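Local coordinates for mutT/nudix family protein (Listeria innocua, PDB 3I9X), which probably works as a hydrolase of the Nudix family, its substrate not being established, and is represented here by the piece that carries the Nudix domain, at residues L46-I51 / W69-G74; Y28-I33 / R121-I126; L34-E39 / V127-L132; N63-K68 / L157-L162; E151-P156 / M164-F169. All blocks are in the same frame, centred on the assembly; numbering follows the deposited sequence.

Interaction 1: residues L46-I51 / W69-G74; sequences LHILLI and WAVPGG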
# COMPACT_ATOMS: atom_id res chain seq x y z
N LEU A 46 -23.96 -5.70 -7.29
CA LEU A 46 -22.91 -4.83 -6.75
C LEU A 46 -22.91 -3.57 -7.57
O LEU A 46 -22.85 -3.64 -8.79
CB LEU A 46 -21.55 -5.52 -6.88
CG LEU A 46 -20.42 -4.83 -6.10
CD1 LEU A 46 -20.60 -5.09 -4.59
CD2 LEU A 46 -19.03 -5.30 -6.56
N HIS A 47 -23.06 -2.43 -6.90
CA HIS A 47 -22.97 -1.11 -7.54
C HIS A 47 -21.80 -0.30 -6.99
O HIS A 47 -21.43 -0.46 -5.81
CB HIS A 47 -24.24 -0.30 -7.29
CG HIS A 47 -25.43 -0.74 -8.08
ND1 HIS A 47 -25.91 -2.03 -8.04
CD2 HIS A 47 -26.23 -0.06 -8.95
CE1 HIS A 47 -26.96 -2.12 -8.84
NE2 HIS A 47 -27.18 -0.94 -9.40
N ILE A 48 -21.28 0.63 -7.81
CA ILE A 48 -20.21 1.52 -7.42
C ILE A 48 -20.55 3.00 -7.65
O ILE A 48 -21.17 3.35 -8.66
CB ILE A 48 -18.90 1.11 -8.13
CG1 ILE A 48 -17.77 2.02 -7.71
CG2 ILE A 48 -19.05 1.10 -9.69
CD1 ILE A 48 -16.40 1.56 -8.15
N LEU A 49 -20.18 3.86 -6.68
CA LEU A 49 -20.27 5.31 -6.84
C LEU A 49 -19.06 5.90 -7.57
O LEU A 49 -17.90 5.75 -7.16
CB LEU A 49 -20.41 6.03 -5.51
CG LEU A 49 -20.94 7.46 -5.64
CD1 LEU A 49 -22.47 7.50 -5.87
CD2 LEU A 49 -20.60 8.35 -4.38
N LEU A 50 -19.33 6.64 -8.64
CA LEU A 50 -18.26 7.28 -9.40
C LEU A 50 -18.62 8.71 -9.71
O LEU A 50 -19.80 9.06 -9.74
CB LEU A 50 -18.01 6.52 -10.67
CG LEU A 50 -17.54 5.09 -10.59
CD1 LEU A 50 -17.59 4.45 -12.05
CD2 LEU A 50 -16.17 5.00 -9.97
N ILE A 51 -17.57 9.51 -9.93
CA ILE A 51 -17.69 10.93 -10.07
C ILE A 51 -17.01 11.37 -11.39
O ILE A 51 -15.81 11.14 -11.65
CB ILE A 51 -17.03 11.64 -8.88
CG1 ILE A 51 -17.64 11.14 -7.54
CG2 ILE A 51 -17.15 13.17 -9.02
CD1 ILE A 51 -17.05 11.83 -6.32
N TRP A 69 -14.80 9.32 -15.77
CA TRP A 69 -15.29 8.89 -14.44
C TRP A 69 -14.15 8.45 -13.53
O TRP A 69 -13.23 7.74 -13.95
CB TRP A 69 -16.32 7.76 -14.64
CG TRP A 69 -17.56 8.22 -15.31
CD1 TRP A 69 -17.84 8.18 -16.66
CD2 TRP A 69 -18.72 8.78 -14.68
NE1 TRP A 69 -19.10 8.69 -16.89
CE2 TRP A 69 -19.65 9.09 -15.71
CE3 TRP A 69 -19.04 9.09 -13.36
CZ2 TRP A 69 -20.88 9.68 -15.46
CZ3 TRP A 69 -20.29 9.67 -13.10
CH2 TRP A 69 -21.20 9.94 -14.15
N ALA A 70 -14.20 8.86 -12.28
CA ALA A 70 -13.17 8.53 -11.31
C ALA A 70 -13.84 8.06 -10.01
O ALA A 70 -14.94 8.52 -9.68
CB ALA A 70 -12.31 9.76 -10.99
N VAL A 71 -13.13 7.21 -9.26
CA VAL A 71 -13.58 6.89 -7.91
C VAL A 71 -13.44 8.12 -7.04
O VAL A 71 -12.58 8.95 -7.28
CB VAL A 71 -12.84 5.67 -7.30
CG1 VAL A 71 -13.07 4.49 -8.19
CG2 VAL A 71 -11.32 5.95 -7.05
N PRO A 72 -14.27 8.24 -6.03
CA PRO A 72 -13.97 9.25 -5.02
C PRO A 72 -12.59 9.06 -4.37
O PRO A 72 -12.09 7.93 -4.26
CB PRO A 72 -15.04 8.98 -3.97
CG PRO A 72 -16.12 8.17 -4.73
CD PRO A 72 -15.38 7.38 -5.67
N GLY A 73 -12.00 10.19 -3.98
CA GLY A 73 -10.73 10.19 -3.25
C GLY A 73 -10.13 11.57 -3.19
O GLY A 73 -10.76 12.55 -3.59
N GLY A 74 -8.91 11.66 -2.69
CA GLY A 74 -8.22 12.95 -2.59
C GLY A 74 -6.77 12.76 -2.18
O GLY A 74 -6.34 11.62 -1.87
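Leu50 and Val71 form the apolar centre: CD2 of Leu50 rests on CG1 of Val71 at 3.6 Å. Val71 CG1 gets there by standing opposite its own carbonyl carbon (chi1 -59°), and Ile48 CD1 touches the same methyl more loosely, at 4.4 Å. The ring of Pro72 packs against Ile51, with CG 4.1 Å from Ile51 CD1, and its CD presses on Leu49 O at 3.4 Å. Trp69 meets the strand with an edge of its indole. There CZ3 lies 3.4 Å from Leu50 O, near the ring plane, while CE3 comes within 3.9 Å of Leu50 CB. The polar edge is one antiparallel hydrogen-bonded pair. Ile51 N reaches Ala70 O at 2.8 Å, fairly straight (164°) and in the carbonyl plane; the return bond from Ala70 N to Ile51 O, 2.9 Å, comes from above the plane of the Ile51 carbonyl, 40° out of it. Segment 69-74 then bends off toward Gly74, which by sequence probably opens the Nudix box. Strand 27-40 pairs with both strands, and strand 144-148 with 43-52, its Phe147 stacking edge-to-face with Trp69. Over the apolar centre lie Ala152 of helix 149-152, on Ile48 and Leu50, and Leu165 of helix 161-177, on Ile48 and Val71.

Interaction 2: residues Y28-I33 / R121-I126; sequences YTSDMI and RAFYAI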
# COMPACT_ATOMS: atom_id res chain seq x y z
N TYR A 28 0.63 11.68 -2.90
CA TYR A 28 0.10 10.48 -2.33
C TYR A 28 -1.38 10.69 -2.24
O TYR A 28 -1.81 11.66 -1.62
CB TYR A 28 0.69 10.33 -0.92
CG TYR A 28 0.37 9.07 -0.18
CD1 TYR A 28 0.32 7.82 -0.84
CD2 TYR A 28 0.21 9.09 1.20
CE1 TYR A 28 0.08 6.67 -0.13
CE2 TYR A 28 -0.03 7.93 1.91
CZ TYR A 28 -0.09 6.71 1.25
OH TYR A 28 -0.33 5.55 1.99
N THR A 29 -2.16 9.75 -2.80
CA THR A 29 -3.62 9.81 -2.71
C THR A 29 -4.25 8.58 -2.02
O THR A 29 -3.65 7.52 -1.93
CB THR A 29 -4.27 9.98 -4.09
OG1 THR A 29 -4.00 8.83 -4.88
CG2 THR A 29 -3.71 11.19 -4.82
N SER A 30 -5.44 8.82 -1.48
CA SER A 30 -6.29 7.82 -0.87
C SER A 30 -7.52 7.71 -1.76
O SER A 30 -8.30 8.66 -1.84
CB SER A 30 -6.70 8.32 0.50
OG SER A 30 -7.13 7.25 1.30
N ASP A 31 -7.65 6.62 -2.50
CA ASP A 31 -8.78 6.41 -3.43
C ASP A 31 -9.70 5.29 -2.95
O ASP A 31 -9.23 4.25 -2.47
CB ASP A 31 -8.22 6.13 -4.83
CG ASP A 31 -7.51 7.34 -5.41
OD1 ASP A 31 -8.15 8.42 -5.42
OD2 ASP A 31 -6.32 7.24 -5.81
N MET A 32 -11.00 5.52 -3.12
CA MET A 32 -12.05 4.71 -2.51
C MET A 32 -12.99 4.06 -3.52
O MET A 32 -13.71 4.74 -4.24
CB MET A 32 -12.90 5.57 -1.59
CG MET A 32 -12.06 6.43 -0.57
SD MET A 32 -13.08 7.18 0.78
CE MET A 32 -14.38 5.88 0.66
N ILE A 33 -12.98 2.74 -3.56
CA ILE A 33 -14.02 1.99 -4.26
C ILE A 33 -15.20 1.89 -3.30
O ILE A 33 -15.18 1.14 -2.31
CB ILE A 33 -13.51 0.64 -4.64
CG1 ILE A 33 -12.37 0.81 -5.64
CG2 ILE A 33 -14.56 -0.23 -5.22
CD1 ILE A 33 -12.85 1.19 -6.94
N ARG A 121 -3.04 4.89 -2.55
CA ARG A 121 -3.44 3.87 -1.61
C ARG A 121 -4.96 3.64 -1.77
O ARG A 121 -5.78 4.54 -1.58
CB ARG A 121 -3.06 4.34 -0.19
CG ARG A 121 -3.37 3.39 1.01
CD ARG A 121 -3.17 2.01 0.71
NE ARG A 121 -3.02 1.18 1.89
CZ ARG A 121 -2.90 -0.15 1.85
NH1 ARG A 121 -2.94 -0.80 0.69
NH2 ARG A 121 -2.71 -0.84 2.98
N ALA A 122 -5.33 2.44 -2.17
CA ALA A 122 -6.71 2.19 -2.52
C ALA A 122 -7.44 1.36 -1.46
O ALA A 122 -6.89 0.42 -0.89
CB ALA A 122 -6.75 1.54 -3.84
N PHE A 123 -8.67 1.75 -1.18
CA PHE A 123 -9.50 1.10 -0.20
C PHE A 123 -10.83 0.77 -0.86
O PHE A 123 -11.25 1.50 -1.79
CB PHE A 123 -9.80 2.04 0.96
CG PHE A 123 -8.57 2.50 1.76
CD1 PHE A 123 -8.21 1.85 2.96
CD2 PHE A 123 -7.87 3.63 1.39
CE1 PHE A 123 -7.12 2.27 3.71
CE2 PHE A 123 -6.78 4.09 2.14
CZ PHE A 123 -6.39 3.39 3.29
N TYR A 124 -11.52 -0.27 -0.38
CA TYR A 124 -12.96 -0.38 -0.66
C TYR A 124 -13.82 -0.33 0.58
O TYR A 124 -13.37 -0.60 1.67
CB TYR A 124 -13.29 -1.64 -1.43
CG TYR A 124 -13.21 -2.99 -0.71
CD1 TYR A 124 -14.26 -3.46 0.06
CD2 TYR A 124 -12.13 -3.83 -0.92
CE1 TYR A 124 -14.21 -4.74 0.63
CE2 TYR A 124 -12.06 -5.09 -0.35
CZ TYR A 124 -13.10 -5.55 0.42
OH TYR A 124 -12.99 -6.81 0.99
N ALA A 125 -15.08 -0.00 0.39
CA ALA A 125 -16.08 -0.05 1.44
C ALA A 125 -17.39 -0.56 0.85
O ALA A 125 -17.69 -0.32 -0.34
CB ALA A 125 -16.29 1.33 2.05
N ILE A 126 -18.17 -1.26 1.68
CA ILE A 126 -19.51 -1.71 1.34
C ILE A 126 -20.50 -1.01 2.26
O ILE A 126 -20.53 -1.25 3.45
CB ILE A 126 -19.63 -3.22 1.45
CG1 ILE A 126 -18.64 -3.88 0.50
CG2 ILE A 126 -21.07 -3.70 1.10
CD1 ILE A 126 -18.28 -5.26 0.91
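Strands 28-33 and 121-126 run parallel, 4.5 Å apart at closest approach of their axes and twisted by 31°. Five backbone bonds alternate between them, from Arg121 N to Thr29 O at 2.8 Å through to Ala125 N to Ile33 O at 2.9 Å. Ser30, Met32, Arg121 and Phe123 project to one face of the sheet. There Ser30 OG lies obliquely against the Phe123 ring, 3.3 Å from CE2, while its hydrogen bond goes to Ala82 O. Tyr28 and Arg121 run side by side in the same direction, ring and guanidinium planes 18° apart, with OH 3.7 Å from Arg121 CB. Arg121 NH1 bonds to Gly105 O, and Tyr28 OH to Asp108 of the second subunit, so this end of the pair lies at the dimer contact. On the other face Ile33 CB meets Tyr124 CB at 3.9 Å. Asp31, also there, takes Thr29 OG1 on OD2 at 3.0 Å from above the carboxylate plane; OD2 also binds Ser120 OG and a glycerol. Helix 82-94 packs over Ser30 and Phe123, helix 161-177 over Ile33 and Tyr124, and strands 69-75 and 102-107 flank the pair, as in the layered alpha/beta/alpha Nudix fold.

Interaction 3: residues L34-E39 / V127-L132; sequences LTTVKE and VPPEAL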
# COMPACT_ATOMS: atom_id res chain seq x y z
N LEU A 34 -16.23 2.67 -3.61
CA LEU A 34 -17.39 2.80 -2.75
C LEU A 34 -18.57 2.03 -3.29
O LEU A 34 -19.22 2.48 -4.25
CB LEU A 34 -17.77 4.27 -2.65
CG LEU A 34 -18.46 4.82 -1.44
CD1 LEU A 34 -17.91 4.09 -0.22
CD2 LEU A 34 -18.20 6.36 -1.33
N THR A 35 -18.88 0.90 -2.67
CA THR A 35 -19.88 -0.02 -3.22
C THR A 35 -21.09 -0.27 -2.34
O THR A 35 -21.06 -0.01 -1.13
CB THR A 35 -19.26 -1.36 -3.56
OG1 THR A 35 -19.00 -2.11 -2.38
CG2 THR A 35 -17.96 -1.19 -4.35
N THR A 36 -22.15 -0.74 -2.98
CA THR A 36 -23.36 -1.21 -2.30
C THR A 36 -23.95 -2.36 -3.09
O THR A 36 -23.47 -2.71 -4.17
CB THR A 36 -24.40 -0.12 -2.09
OG1 THR A 36 -25.43 -0.61 -1.22
CG2 THR A 36 -25.03 0.32 -3.38
N VAL A 37 -24.96 -3.00 -2.51
CA VAL A 37 -25.66 -4.07 -3.19
C VAL A 37 -27.10 -3.57 -3.28
O VAL A 37 -27.64 -3.04 -2.32
CB VAL A 37 -25.55 -5.40 -2.44
CG1 VAL A 37 -26.58 -6.44 -2.97
CG2 VAL A 37 -24.14 -5.99 -2.57
N LYS A 38 -27.67 -3.63 -4.47
CA LYS A 38 -29.08 -3.30 -4.63
C LYS A 38 -29.64 -3.99 -5.85
O LYS A 38 -28.89 -4.51 -6.70
CB LYS A 38 -29.31 -1.78 -4.71
CG LYS A 38 -28.85 -1.11 -6.00
CD LYS A 38 -29.14 0.41 -5.98
CE LYS A 38 -29.77 0.95 -7.28
NZ LYS A 38 -30.81 1.96 -6.98
N GLU A 39 -30.97 -3.95 -5.96
CA GLU A 39 -31.66 -4.78 -6.95
C GLU A 39 -31.63 -4.13 -8.32
O GLU A 39 -32.01 -2.97 -8.49
CB GLU A 39 -33.09 -5.10 -6.51
CG GLU A 39 -33.16 -5.73 -5.11
CD GLU A 39 -33.58 -7.20 -5.11
OE1 GLU A 39 -34.64 -7.53 -5.72
OE2 GLU A 39 -32.85 -8.01 -4.47
N VAL A 127 -21.29 -0.09 1.71
CA VAL A 127 -22.17 0.72 2.53
C VAL A 127 -23.61 0.46 2.12
O VAL A 127 -23.84 -0.23 1.14
CB VAL A 127 -21.77 2.19 2.44
CG1 VAL A 127 -20.24 2.33 2.65
CG2 VAL A 127 -22.18 2.79 1.09
N PRO A 128 -24.58 0.90 2.95
CA PRO A 128 -25.96 0.75 2.56
C PRO A 128 -26.26 1.64 1.37
O PRO A 128 -25.66 2.71 1.22
CB PRO A 128 -26.74 1.19 3.83
CG PRO A 128 -25.78 1.00 4.97
CD PRO A 128 -24.45 1.42 4.33
N PRO A 129 -27.19 1.19 0.52
CA PRO A 129 -27.41 1.86 -0.76
C PRO A 129 -27.92 3.27 -0.64
O PRO A 129 -27.69 4.07 -1.56
CB PRO A 129 -28.43 0.96 -1.48
CG PRO A 129 -29.04 0.12 -0.43
CD PRO A 129 -28.09 0.04 0.73
N GLU A 130 -28.57 3.62 0.47
CA GLU A 130 -29.29 4.88 0.55
C GLU A 130 -28.41 6.13 0.51
O GLU A 130 -28.72 7.07 -0.18
CB GLU A 130 -30.23 4.90 1.79
CG GLU A 130 -31.47 3.93 1.68
CD GLU A 130 -31.18 2.47 2.11
OE1 GLU A 130 -30.10 2.21 2.74
OE2 GLU A 130 -32.05 1.58 1.81
N ALA A 131 -27.30 6.15 1.24
CA ALA A 131 -26.36 7.27 1.16
C ALA A 131 -25.76 7.46 -0.25
O ALA A 131 -25.56 8.59 -0.68
CB ALA A 131 -25.24 7.05 2.13
N LEU A 132 -25.48 6.37 -0.94
CA LEU A 132 -24.94 6.47 -2.31
C LEU A 132 -26.00 6.98 -3.29
O LEU A 132 -25.71 7.83 -4.11
CB LEU A 132 -24.36 5.14 -2.78
CG LEU A 132 -23.33 4.52 -1.86
CD1 LEU A 132 -22.54 3.37 -2.56
CD2 LEU A 132 -22.41 5.62 -1.29
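Thr36 and Val127 meet where the parallel pairing of strand 27-40 with strand 118-126 runs out, in the central sheet of the Nudix fold, and the chain turns into helix 129-137. The last rung is Val127 N to Thr35 O, 2.9 Å. From there Thr36 works with its side chain. CB lies 3.3 Å from Val127 O, and OG1, opposite the backbone N (chi1 -170°), gives its proton to that same oxygen at 2.9 Å, tilted 21° from the carbonyl plane. The carbonyl is thus held after the regular strand bonds have ended. OG1 also rests on the Pro129 ring, 3.4 Å from CD, although the proline nitrogen has no hydrogen to offer. The methyl CG2 meets the same proline, 3.9 Å from Pro129 CB; the two side chains cross at about a right angle. Toward the core Leu34 takes over, its CD1 against Val127 CG1, and Leu34 also packs on Leu90 of helix 82-94. Outward, Lys38 forms a salt bridge with Glu133 of helix 129-137. Leu132, one turn into that helix, puts both methyls on the strand: CD2 sits 4.0 Å from Leu34 CG, while CD1 lies 3.8 Å from Leu34 O.

Interaction 4: residues N63-K68 / L157-L162; sequences NMEGGK and LAFDHL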
# COMPACT_ATOMS: atom_id res chain seq x y z
N ASN A 63 -9.48 20.15 -18.71
CA ASN A 63 -9.06 19.48 -17.45
C ASN A 63 -8.27 18.24 -17.81
O ASN A 63 -8.65 17.52 -18.72
CB ASN A 63 -10.31 19.10 -16.60
CG ASN A 63 -9.96 18.85 -15.09
OD1 ASN A 63 -8.88 19.14 -14.65
ND2 ASN A 63 -10.90 18.27 -14.34
N MET A 64 -7.20 17.94 -17.09
CA MET A 64 -6.62 16.58 -17.20
C MET A 64 -7.70 15.54 -16.92
O MET A 64 -8.54 15.71 -16.04
CB MET A 64 -5.44 16.32 -16.27
CG MET A 64 -4.26 15.57 -17.02
SD MET A 64 -3.12 16.84 -17.79
CE MET A 64 -2.99 18.06 -16.46
N GLU A 65 -7.66 14.50 -17.72
CA GLU A 65 -8.67 13.46 -17.70
C GLU A 65 -10.10 14.01 -17.67
O GLU A 65 -10.97 13.37 -17.10
CB GLU A 65 -8.39 12.53 -16.51
CG GLU A 65 -7.03 11.82 -16.59
CD GLU A 65 -6.98 10.80 -17.70
OE1 GLU A 65 -7.21 9.60 -17.47
OE2 GLU A 65 -6.77 11.19 -18.85
N GLY A 66 -10.34 15.18 -18.27
CA GLY A 66 -11.64 15.82 -18.20
C GLY A 66 -12.76 14.95 -18.79
O GLY A 66 -12.56 14.21 -19.77
N GLY A 67 -13.93 15.03 -18.18
CA GLY A 67 -15.04 14.22 -18.61
C GLY A 67 -14.98 12.72 -18.32
O GLY A 67 -15.91 12.01 -18.71
N LYS A 68 -13.92 12.24 -17.66
CA LYS A 68 -13.77 10.80 -17.38
C LYS A 68 -14.23 10.50 -15.96
O LYS A 68 -14.11 11.34 -15.07
CB LYS A 68 -12.33 10.34 -17.58
CG LYS A 68 -11.87 10.41 -19.06
CD LYS A 68 -10.40 10.01 -19.16
CE LYS A 68 -9.88 9.91 -20.59
NZ LYS A 68 -8.50 9.27 -20.63
N LEU A 157 -12.96 5.79 -17.98
CA LEU A 157 -12.48 5.92 -16.60
C LEU A 157 -11.15 6.68 -16.52
O LEU A 157 -10.23 6.41 -17.28
CB LEU A 157 -12.33 4.53 -15.98
CG LEU A 157 -13.62 3.79 -15.57
CD1 LEU A 157 -13.36 2.33 -15.33
CD2 LEU A 157 -14.28 4.40 -14.34
N ALA A 158 -11.05 7.61 -15.57
CA ALA A 158 -9.85 8.40 -15.37
C ALA A 158 -8.64 7.56 -14.86
O ALA A 158 -8.82 6.56 -14.14
CB ALA A 158 -10.14 9.57 -14.40
N PHE A 159 -7.44 7.93 -15.30
CA PHE A 159 -6.17 7.43 -14.73
C PHE A 159 -6.12 5.93 -14.88
O PHE A 159 -6.45 5.41 -15.96
CB PHE A 159 -6.03 7.83 -13.24
CG PHE A 159 -6.34 9.29 -12.96
CD1 PHE A 159 -7.47 9.64 -12.21
CD2 PHE A 159 -5.49 10.30 -13.38
CE1 PHE A 159 -7.76 10.97 -11.92
CE2 PHE A 159 -5.79 11.64 -13.11
CZ PHE A 159 -6.92 11.97 -12.39
N ASP A 160 -5.69 5.22 -13.84
CA ASP A 160 -5.72 3.75 -13.92
C ASP A 160 -6.96 3.20 -13.24
O ASP A 160 -6.95 2.05 -12.80
CB ASP A 160 -4.45 3.12 -13.30
CG ASP A 160 -4.18 3.56 -11.89
OD1 ASP A 160 -4.90 4.43 -11.34
OD2 ASP A 160 -3.19 3.09 -11.32
N HIS A 161 -8.01 4.00 -13.12
CA HIS A 161 -9.14 3.57 -12.30
C HIS A 161 -9.87 2.33 -12.78
O HIS A 161 -10.52 1.67 -11.94
CB HIS A 161 -10.10 4.71 -11.97
CG HIS A 161 -9.52 5.70 -11.03
ND1 HIS A 161 -10.24 6.73 -10.46
CD2 HIS A 161 -8.25 5.83 -10.58
CE1 HIS A 161 -9.44 7.44 -9.68
NE2 HIS A 161 -8.23 6.90 -9.73
N LEU A 162 -9.76 2.00 -14.07
CA LEU A 162 -10.26 0.74 -14.57
C LEU A 162 -9.54 -0.43 -13.87
O LEU A 162 -10.16 -1.45 -13.52
CB LEU A 162 -10.05 0.60 -16.08
CG LEU A 162 -10.57 -0.75 -16.62
CD1 LEU A 162 -12.02 -0.99 -16.19
CD2 LEU A 162 -10.40 -0.94 -18.19
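Glu65 is the first residue of 63-68 to touch the other segment, meeting both Ala158 and Phe159. Around it the chain turns, with Gly66 N bonded back to Asn63 O. CB of Glu65 abuts Ala158 CB at 4.0 Å. CG then lies over one face of the Phe159 ring, a CH-pi contact 4.1 Å from the centroid and 29° off the normal. A bend at chi2 (-69°) turns the carboxylate back to the peptide of Phe159, whose N gives a nearly straight bond to OE1 at 2.7 Å, on the anti lone pair. Gly66 and Gly67 form the corner of a type II turn that returns the chain to Lys68. Its CB packs on Ala158 CB at 3.9 Å, and its extended chain carries NZ to Glu65 OE2 at 3.1 Å, met on the syn side, with a weak, longer bond to OE1. Phe159 itself lies in a type II' turn from Ala158 to His161, at the entry to helix 161-177, where His161 bonds to Val71 N and to a glycerol. With a lysine and a peptide N-H on its two oxygens, the Glu65 carboxylate probably keeps its charge, which would strengthen its bond to the Phe159 peptide and so the join between loop 63-68 and this turn.

Interaction 5: residues E151-P156 / M164-F169; sequences EALELP and MLKKAF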
# COMPACT_ATOMS: atom_id res chain seq x y z
N GLU A 151 -21.44 -2.41 -15.77
CA GLU A 151 -21.56 -1.16 -16.54
C GLU A 151 -20.42 -0.16 -16.23
O GLU A 151 -19.87 0.48 -17.15
CB GLU A 151 -22.92 -0.51 -16.24
CG GLU A 151 -23.28 0.71 -17.12
CD GLU A 151 -24.62 1.38 -16.76
OE1 GLU A 151 -24.79 2.61 -17.07
OE2 GLU A 151 -25.50 0.69 -16.18
N ALA A 152 -20.05 -0.05 -14.95
CA ALA A 152 -18.95 0.84 -14.55
C ALA A 152 -17.66 0.44 -15.24
O ALA A 152 -16.89 1.30 -15.65
CB ALA A 152 -18.77 0.87 -13.04
N LEU A 153 -17.44 -0.85 -15.38
CA LEU A 153 -16.24 -1.31 -16.07
C LEU A 153 -16.15 -0.89 -17.56
O LEU A 153 -15.08 -1.01 -18.16
CB LEU A 153 -16.11 -2.84 -15.99
CG LEU A 153 -15.79 -3.44 -14.61
CD1 LEU A 153 -15.91 -4.98 -14.66
CD2 LEU A 153 -14.40 -3.00 -14.12
N GLU A 154 -17.24 -0.41 -18.15
CA GLU A 154 -17.23 -0.03 -19.56
C GLU A 154 -17.21 1.46 -19.77
O GLU A 154 -17.15 1.91 -20.91
CB GLU A 154 -18.46 -0.62 -20.26
CG GLU A 154 -18.59 -2.12 -20.06
CD GLU A 154 -18.82 -2.83 -21.36
OE1 GLU A 154 -18.05 -2.54 -22.32
OE2 GLU A 154 -19.76 -3.67 -21.43
N LEU A 155 -17.33 2.22 -18.69
CA LEU A 155 -17.24 3.65 -18.74
C LEU A 155 -15.84 4.14 -19.19
O LEU A 155 -14.83 3.43 -19.05
CB LEU A 155 -17.60 4.27 -17.36
CG LEU A 155 -19.05 4.18 -16.86
CD1 LEU A 155 -19.11 4.69 -15.39
CD2 LEU A 155 -20.07 4.99 -17.76
N PRO A 156 -15.79 5.37 -19.72
CA PRO A 156 -14.51 6.05 -19.85
C PRO A 156 -14.00 6.49 -18.48
O PRO A 156 -14.54 7.44 -17.90
CB PRO A 156 -14.83 7.25 -20.74
CG PRO A 156 -16.31 7.50 -20.55
CD PRO A 156 -16.94 6.21 -20.09
N MET A 164 -8.01 -0.26 -10.93
CA MET A 164 -8.51 -0.23 -9.56
C MET A 164 -9.87 -0.98 -9.46
O MET A 164 -10.05 -1.81 -8.58
CB MET A 164 -8.69 1.19 -9.02
CG MET A 164 -7.43 1.98 -8.57
SD MET A 164 -7.92 3.47 -7.64
CE MET A 164 -9.40 2.88 -7.29
N LEU A 165 -10.81 -0.71 -10.36
CA LEU A 165 -12.12 -1.33 -10.24
C LEU A 165 -12.07 -2.82 -10.49
O LEU A 165 -12.82 -3.54 -9.85
CB LEU A 165 -13.20 -0.74 -11.16
CG LEU A 165 -13.59 0.73 -11.19
CD1 LEU A 165 -15.00 0.83 -11.81
CD2 LEU A 165 -13.49 1.48 -9.89
N LYS A 166 -11.26 -3.27 -11.45
CA LYS A 166 -11.13 -4.70 -11.74
C LYS A 166 -10.50 -5.44 -10.56
O LYS A 166 -10.99 -6.51 -10.21
CB LYS A 166 -10.29 -4.94 -13.01
CG LYS A 166 -10.99 -4.56 -14.30
CD LYS A 166 -10.08 -4.73 -15.52
CE LYS A 166 -10.86 -5.22 -16.74
NZ LYS A 166 -9.98 -5.36 -17.96
N LYS A 167 -9.46 -4.89 -9.94
CA LYS A 167 -8.88 -5.54 -8.75
C LYS A 167 -9.84 -5.49 -7.51
O LYS A 167 -9.84 -6.40 -6.66
CB LYS A 167 -7.50 -4.99 -8.41
N ALA A 168 -10.67 -4.45 -7.41
CA ALA A 168 -11.61 -4.36 -6.29
C ALA A 168 -12.73 -5.35 -6.51
O ALA A 168 -13.05 -6.12 -5.64
CB ALA A 168 -12.16 -2.97 -6.10
N PHE A 169 -13.32 -5.32 -7.69
CA PHE A 169 -14.40 -6.22 -8.03
C PHE A 169 -13.96 -7.64 -7.69
O PHE A 169 -14.67 -8.37 -7.00
CB PHE A 169 -14.71 -6.07 -9.51
CG PHE A 169 -15.99 -6.72 -9.98
CD1 PHE A 169 -17.13 -6.78 -9.18
CD2 PHE A 169 -16.06 -7.24 -11.26
CE1 PHE A 169 -18.33 -7.34 -9.66
CE2 PHE A 169 -17.25 -7.82 -11.74
CZ PHE A 169 -18.39 -7.86 -10.93
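Leu165 O receives Phe169 N at 2.8 Å, a helical bond that sets Leu165 and Phe169 one turn apart on the side of helix 161-177 that meets Leu153. Leu153 packs against this side, its two methyls shared among three residues. CD2 sits 3.9 Å from Leu165 CB and 3.8 Å from Lys166 CG, so it rests on two successive residues of the helix. CD1 goes to Phe169, 4.1 Å from ring atom CD2, the two side chains crossing at about a right angle and the methyl approaching obliquely. With CG opposite the carbonyl carbon (chi1 -69°), the branches of Leu153 are turned to the helix, and Leu153 and Leu165 slide past each other in opposite directions. Within the alpha/beta/alpha layering of the Nudix fold, helix 161-177 lies on one face of the central sheet, and the short helix 149-152 shares that face beside it. A type I turn from Ala152 to Leu155, with Leu155 N on Ala152 O at 3.2 Å, carries Leu153 toward the longer helix. Deeper in, Ala152 CB touches Leu165 CD1 at 4.0 Å, and both residues also pack on Ile48 of strand 43-52. Only the carbon chain of Lys166 takes part, its CG bearing on Leu153.

In the fold
From the N terminus, strand 27-40 opens two long loops that close about 90 residues later: interaction 2 joins its first part to strand 118-126, interaction 3 its last part to the start of helix 129-137, and the two cross. Interaction 1 closes a shorter hairpin-like loop, 46-51 to 69-74, wholly within both. Interaction 4 starts from that loop at 63-68 and reaches 157-162, crossing interactions 1, 2 and 3. Interaction 5 is local and begins after the first three have closed, yet it too crosses interaction 4. Together they tie the central sheet (1, 2), helix 129-137, which follows strand 118-126 (3), and the C-terminal helix 161-177 (4, 5), whose Leu165 and Ala168 pack on Ile33, joining interactions 2 and 5.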